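Local coordinates for multiple antibiotic resistance protein MarR (PDB 1JGS) that represses the marRAB operon by binding its marO operator, thereby controlling the activation of antibiotic resistance and oxidative stress genes, at residues V60-G63 with A64-R67; R71-K75 with G76-R80. All blocks are in the same frame, centred on the assembly; numbering follows the deposited sequence.

Contact 1: residues V60-G63 with A64-R67; sequences VDLG and ALTR. With SAL (2-hydroxybenzoic acid), chain B.
Thr66 turns its hydroxyl back onto the first turn of helix 62-74, where OG1 meets both the Leu62 carbonyl and the bound 2-hydroxybenzoic acid. At the root of the side chain, CB rests 3.7 Å from Gly63 O. From there the branches part: with chi1 at -47°, OG1 lies opposite the carbonyl carbon and swings toward the preceding turn, donating to Leu62 O at 2.9 Å from above the carbonyl plane. The other branch, the methyl CG2, comes 3.7 Å from the ligand's O2. Leu62 O also takes the helical bond from Thr66 N, so this single oxygen is gripped twice by one residue. Leu62 adds an apolar wall to the site, its CD1 standing 3.6 Å from ring carbon C3 of the ligand.

Asp61 serves as N-cap. Its OD2 accepts from Gly63 N at 3.2 Å, met from above the carboxylate plane, which suits a short acidic side chain at a helix start, where first-turn amides have no carbonyl one turn earlier within the helix. The chi1 of Arg67 (-62°) puts its CG 3.5 Å from Gly63 O, and a bend further out turns the chain back toward the first turn. Gly63 has no side chain beside the Arg67 guanidinium, whose NH1 lies near Gly63 O, while NH2 forms a salt bridge with Asp61 OD1 of the second subunit; the reciprocal pair forms too. The small Ala64 packs against Asp61 of the second subunit.

Thr66 OG1 thus donates to a helix carbonyl and accepts from the ligand's phenol O2 at 2.9 Å. With its proton committed to Leu62 O, the hydroxyl probably offers the ligand an acceptor, consistent with donation from the phenol.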
loop_
_atom_site.group_PDB
_atom_site.type_symbol
_atom_site.label_atom_id
_atom_site.label_comp_id
_atom_site.label_asym_id
_atom_site.label_seq_id
_atom_site.Cartn_x
_atom_site.Cartn_y
_atom_site.Cartn_z
ATOM N N VAL A 60 0.579 -9.534 2.739
ATOM C CA VAL A 60 1.518 -10.055 1.758
ATOM C C VAL A 60 1.422 -11.568 1.657
ATOM O O VAL A 60 0.858 -12.237 2.536
ATOM C CB VAL A 60 2.969 -9.658 2.161
ATOM C CG1 VAL A 60 3.985 -10.386 1.305
ATOM C CG2 VAL A 60 3.149 -8.143 2.031
ATOM N N ASP A 61 1.959 -12.104 0.568
ATOM C CA ASP A 61 1.971 -13.542 0.353
ATOM C C ASP A 61 2.895 -14.127 1.419
ATOM O O ASP A 61 3.991 -13.606 1.660
ATOM C CB ASP A 61 2.517 -13.861 -1.042
ATOM C CG ASP A 61 2.696 -15.349 -1.275
ATOM O OD1 ASP A 61 3.482 -15.722 -2.168
ATOM O OD2 ASP A 61 2.049 -16.149 -0.573
ATOM N N LEU A 62 2.458 -15.210 2.050
ATOM C CA LEU A 62 3.261 -15.830 3.086
ATOM C C LEU A 62 4.590 -16.291 2.506
ATOM O O LEU A 62 5.640 -16.129 3.128
ATOM C CB LEU A 62 2.523 -17.024 3.701
ATOM C CG LEU A 62 3.185 -17.610 4.954
ATOM C CD1 LEU A 62 3.208 -16.551 6.033
ATOM C CD2 LEU A 62 2.437 -18.840 5.437
ATOM N N GLY A 63 4.537 -16.860 1.307
ATOM C CA GLY A 63 5.746 -17.350 0.670
ATOM C C GLY A 63 6.826 -16.293 0.528
ATOM O O GLY A 63 8.003 -16.552 0.787
ATOM N N ALA A 64 6.426 -15.092 0.129
ATOM C CA ALA A 64 7.377 -14.003 -0.069
ATOM C C ALA A 64 7.881 -13.466 1.261
ATOM O O ALA A 64 8.960 -12.883 1.328
ATOM C CB ALA A 64 6.725 -12.887 -0.863
ATOM N N LEU A 65 7.097 -13.668 2.317
ATOM C CA LEU A 65 7.471 -13.202 3.645
ATOM C C LEU A 65 8.572 -14.093 4.205
ATOM O O LEU A 65 9.573 -13.607 4.750
ATOM C CB LEU A 65 6.259 -13.234 4.579
ATOM C CG LEU A 65 6.535 -12.619 5.954
ATOM C CD1 LEU A 65 6.785 -11.138 5.769
ATOM C CD2 LEU A 65 5.367 -12.857 6.897
ATOM N N THR A 66 8.375 -15.398 4.050
ATOM C CA THR A 66 9.310 -16.409 4.513
ATOM C C THR A 66 10.676 -16.186 3.904
ATOM O O THR A 66 11.687 -16.201 4.607
ATOM C CB THR A 66 8.837 -17.828 4.117
ATOM O OG1 THR A 66 7.447 -17.978 4.429
ATOM C CG2 THR A 66 9.636 -18.885 4.870
ATOM N N ARG A 67 10.710 -15.997 2.587
ATOM C CA ARG A 67 11.978 -15.760 1.901
ATOM C C ARG A 67 12.521 -14.434 2.399
ATOM O O ARG A 67 13.708 -14.291 2.630
ATOM C CB ARG A 67 11.787 -15.706 0.373
ATOM C CG ARG A 67 11.267 -16.996 -0.242
ATOM C CD ARG A 67 11.590 -17.089 -1.735
ATOM N NE ARG A 67 11.048 -15.976 -2.512
ATOM C CZ ARG A 67 9.760 -15.821 -2.805
ATOM N NH1 ARG A 67 8.861 -16.708 -2.390
ATOM N NH2 ARG A 67 9.366 -14.776 -3.519
HETATM C "C1'" SAL B . 8.913 -18.516 9.503
HETATM O "O1'" SAL B . 9.559 -19.018 10.549
HETATM O "O2'" SAL B . 9.520 -17.888 8.624
HETATM C C1 SAL B . 7.455 -18.748 9.455
HETATM C C2 SAL B . 6.669 -18.229 8.345
HETATM C C3 SAL B . 5.270 -18.433 8.275
HETATM C C4 SAL B . 4.602 -19.139 9.272
HETATM C C5 SAL B . 5.429 -19.716 10.487
HETATM C C6 SAL B . 6.801 -19.486 10.507
HETATM O O2 SAL B . 7.225 -17.526 7.323
#

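Contact 2: residues R71-K75 with G76-R80; sequences RLVCK and GWVER. With SAL (2-hydroxybenzoic acid), chain B.
Leu72 O draws the chain back after helix 62-74: Trp77 N donates to it at 3.0 Å, and Lys75 N adds a weak bond. Gly76 N binds Val73 O at 2.7 Å. Between these two bonds Gly76 takes a positive phi of 74°, which glycine accepts readily because it has no CB to strike the carbonyl of Lys75.

Side chains close over the turn. Lys75 runs extended across one face of the Trp77 indole, with CD 3.7 Å from the centroid of the six-membered ring, a CH-pi contact; its NZ continues to Gln36 and to Asp31 O. Leu72 CD2 meets Trp77 CE3 at 3.5 Å, and Leu72 CB packs on Val78 CG2 at 3.8 Å, so the branched Leu72 and Val78 and the flat Trp77 ring pack together at the junction. Further along, Val73 CG2 sits beside Arg80 NH2 (3.7 Å). The bend at chi3 of Arg80 brings NH1 to within 2.9 Å of O1' of 2-hydroxybenzoic acid, a weak bond to its carboxylate.

A helix ended by a Schellman motif and followed, after Gly76 and Trp77, by a beta-strand matches the passage from recognition helix to wing in the winged helix-turn-helix fold of MarR proteins.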
loop_
_atom_site.group_PDB
_atom_site.type_symbol
_atom_site.label_atom_id
_atom_site.label_comp_id
_atom_site.label_asym_id
_atom_site.label_seq_id
_atom_site.Cartn_x
_atom_site.Cartn_y
_atom_site.Cartn_z
ATOM N N ARG A 71 16.036 -13.703 4.163
ATOM C CA ARG A 71 17.020 -12.758 3.649
ATOM C C ARG A 71 17.419 -11.795 4.771
ATOM O O ARG A 71 18.591 -11.467 4.932
ATOM C CB ARG A 71 16.459 -11.967 2.462
ATOM C CG ARG A 71 17.373 -10.863 1.928
ATOM C CD ARG A 71 18.780 -11.385 1.613
ATOM N NE ARG A 71 18.793 -12.455 0.610
ATOM C CZ ARG A 71 18.558 -12.274 -0.686
ATOM N NH1 ARG A 71 18.286 -11.057 -1.149
ATOM N NH2 ARG A 71 18.606 -13.301 -1.525
ATOM N N LEU A 72 16.446 -11.344 5.553
ATOM C CA LEU A 72 16.753 -10.404 6.637
ATOM C C LEU A 72 17.656 -11.032 7.699
ATOM O O LEU A 72 18.503 -10.352 8.281
ATOM C CB LEU A 72 15.454 -9.873 7.256
ATOM C CG LEU A 72 14.708 -8.907 6.316
ATOM C CD1 LEU A 72 13.342 -8.528 6.842
ATOM C CD2 LEU A 72 15.575 -7.686 6.129
ATOM N N VAL A 73 17.483 -12.326 7.956
ATOM C CA VAL A 73 18.340 -13.003 8.930
ATOM C C VAL A 73 19.747 -13.063 8.345
ATOM O O VAL A 73 20.713 -12.807 9.056
ATOM C CB VAL A 73 17.837 -14.430 9.232
ATOM C CG1 VAL A 73 18.828 -15.175 10.107
ATOM C CG2 VAL A 73 16.472 -14.344 9.920
ATOM N N CYS A 74 19.862 -13.367 7.045
ATOM C CA CYS A 74 21.173 -13.418 6.379
ATOM C C CYS A 74 21.885 -12.074 6.489
ATOM O O CYS A 74 23.116 -12.010 6.535
ATOM C CB CYS A 74 21.040 -13.753 4.891
ATOM S SG CYS A 74 20.838 -15.485 4.496
ATOM N N LYS A 75 21.120 -10.994 6.501
ATOM C CA LYS A 75 21.729 -9.680 6.610
ATOM C C LYS A 75 22.019 -9.352 8.078
ATOM O O LYS A 75 22.622 -8.317 8.387
ATOM C CB LYS A 75 20.814 -8.620 5.997
ATOM C CG LYS A 75 20.769 -8.650 4.481
ATOM C CD LYS A 75 19.841 -7.552 3.955
ATOM C CE LYS A 75 20.012 -7.321 2.462
ATOM N NZ LYS A 75 19.527 -5.978 2.067
ATOM N N GLY A 76 21.593 -10.244 8.972
ATOM C CA GLY A 76 21.819 -10.034 10.395
ATOM C C GLY A 76 20.918 -8.964 11.001
ATOM O O GLY A 76 21.222 -8.408 12.058
ATOM N N TRP A 77 19.796 -8.671 10.345
ATOM C CA TRP A 77 18.900 -7.650 10.854
ATOM C C TRP A 77 17.740 -8.194 11.667
ATOM O O TRP A 77 17.126 -7.461 12.431
ATOM C CB TRP A 77 18.345 -6.809 9.702
ATOM C CG TRP A 77 19.377 -6.057 8.928
ATOM C CD1 TRP A 77 20.656 -5.790 9.314
ATOM C CD2 TRP A 77 19.222 -5.486 7.624
ATOM N NE1 TRP A 77 21.314 -5.093 8.330
ATOM C CE2 TRP A 77 20.457 -4.892 7.279
ATOM C CE3 TRP A 77 18.162 -5.421 6.713
ATOM C CZ2 TRP A 77 20.666 -4.241 6.060
ATOM C CZ3 TRP A 77 18.366 -4.769 5.493
ATOM C CH2 TRP A 77 19.611 -4.188 5.180
ATOM N N VAL A 78 17.444 -9.480 11.514
ATOM C CA VAL A 78 16.327 -10.094 12.218
ATOM C C VAL A 78 16.723 -11.436 12.817
ATOM O O VAL A 78 17.610 -12.111 12.298
ATOM C CB VAL A 78 15.140 -10.302 11.239
ATOM C CG1 VAL A 78 14.058 -11.146 11.875
ATOM C CG2 VAL A 78 14.581 -8.947 10.804
ATOM N N GLU A 79 16.082 -11.813 13.918
ATOM C CA GLU A 79 16.368 -13.095 14.545
ATOM C C GLU A 79 15.060 -13.689 15.040
ATOM O O GLU A 79 14.101 -12.959 15.332
ATOM C CB GLU A 79 17.374 -12.950 15.700
ATOM C CG GLU A 79 16.848 -12.366 16.994
ATOM C CD GLU A 79 17.976 -12.122 17.996
ATOM O OE1 GLU A 79 18.879 -11.339 17.671
ATOM O OE2 GLU A 79 17.982 -12.709 19.103
ATOM N N ARG A 80 15.036 -15.013 15.112
ATOM C CA ARG A 80 13.873 -15.778 15.527
ATOM C C ARG A 80 14.011 -16.365 16.931
ATOM O O ARG A 80 15.054 -16.922 17.288
ATOM C CB ARG A 80 13.666 -16.924 14.542
ATOM C CG ARG A 80 12.280 -17.043 13.982
ATOM C CD ARG A 80 12.295 -18.098 12.920
ATOM N NE ARG A 80 13.326 -17.778 11.947
ATOM C CZ ARG A 80 13.099 -17.428 10.684
ATOM N NH1 ARG A 80 11.860 -17.360 10.227
ATOM N NH2 ARG A 80 14.120 -17.136 9.886
HETATM C "C1'" SAL B . 8.913 -18.516 9.503
HETATM O "O1'" SAL B . 9.559 -19.018 10.549
HETATM O "O2'" SAL B . 9.520 -17.888 8.624
HETATM C C1 SAL B . 7.455 -18.748 9.455
HETATM C C2 SAL B . 6.669 -18.229 8.345
HETATM C C3 SAL B . 5.270 -18.433 8.275
HETATM C C4 SAL B . 4.602 -19.139 9.272
HETATM C C5 SAL B . 5.429 -19.716 10.487
HETATM C C6 SAL B . 6.801 -19.486 10.507
HETATM O O2 SAL B . 7.225 -17.526 7.323
#

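Following the chain, helix 51-58 leads through a short loop into contact 1, where residues 60-67 close the first turn of helix 62-74. The helix then runs on to contact 2, where residues 71-80 close the turn into strand 78-82, which pairs antiparallel with strand 90-94. The two contacts lie in series, neither nesting nor crossing, with centres about 15 Å apart. One helix joins them: its start faces helix 51-58 and the second subunit, while its end packs on helix 34-46 and the wing. Both contacts also border one bound 2-hydroxybenzoic acid, which lies between the helix start and the wing side.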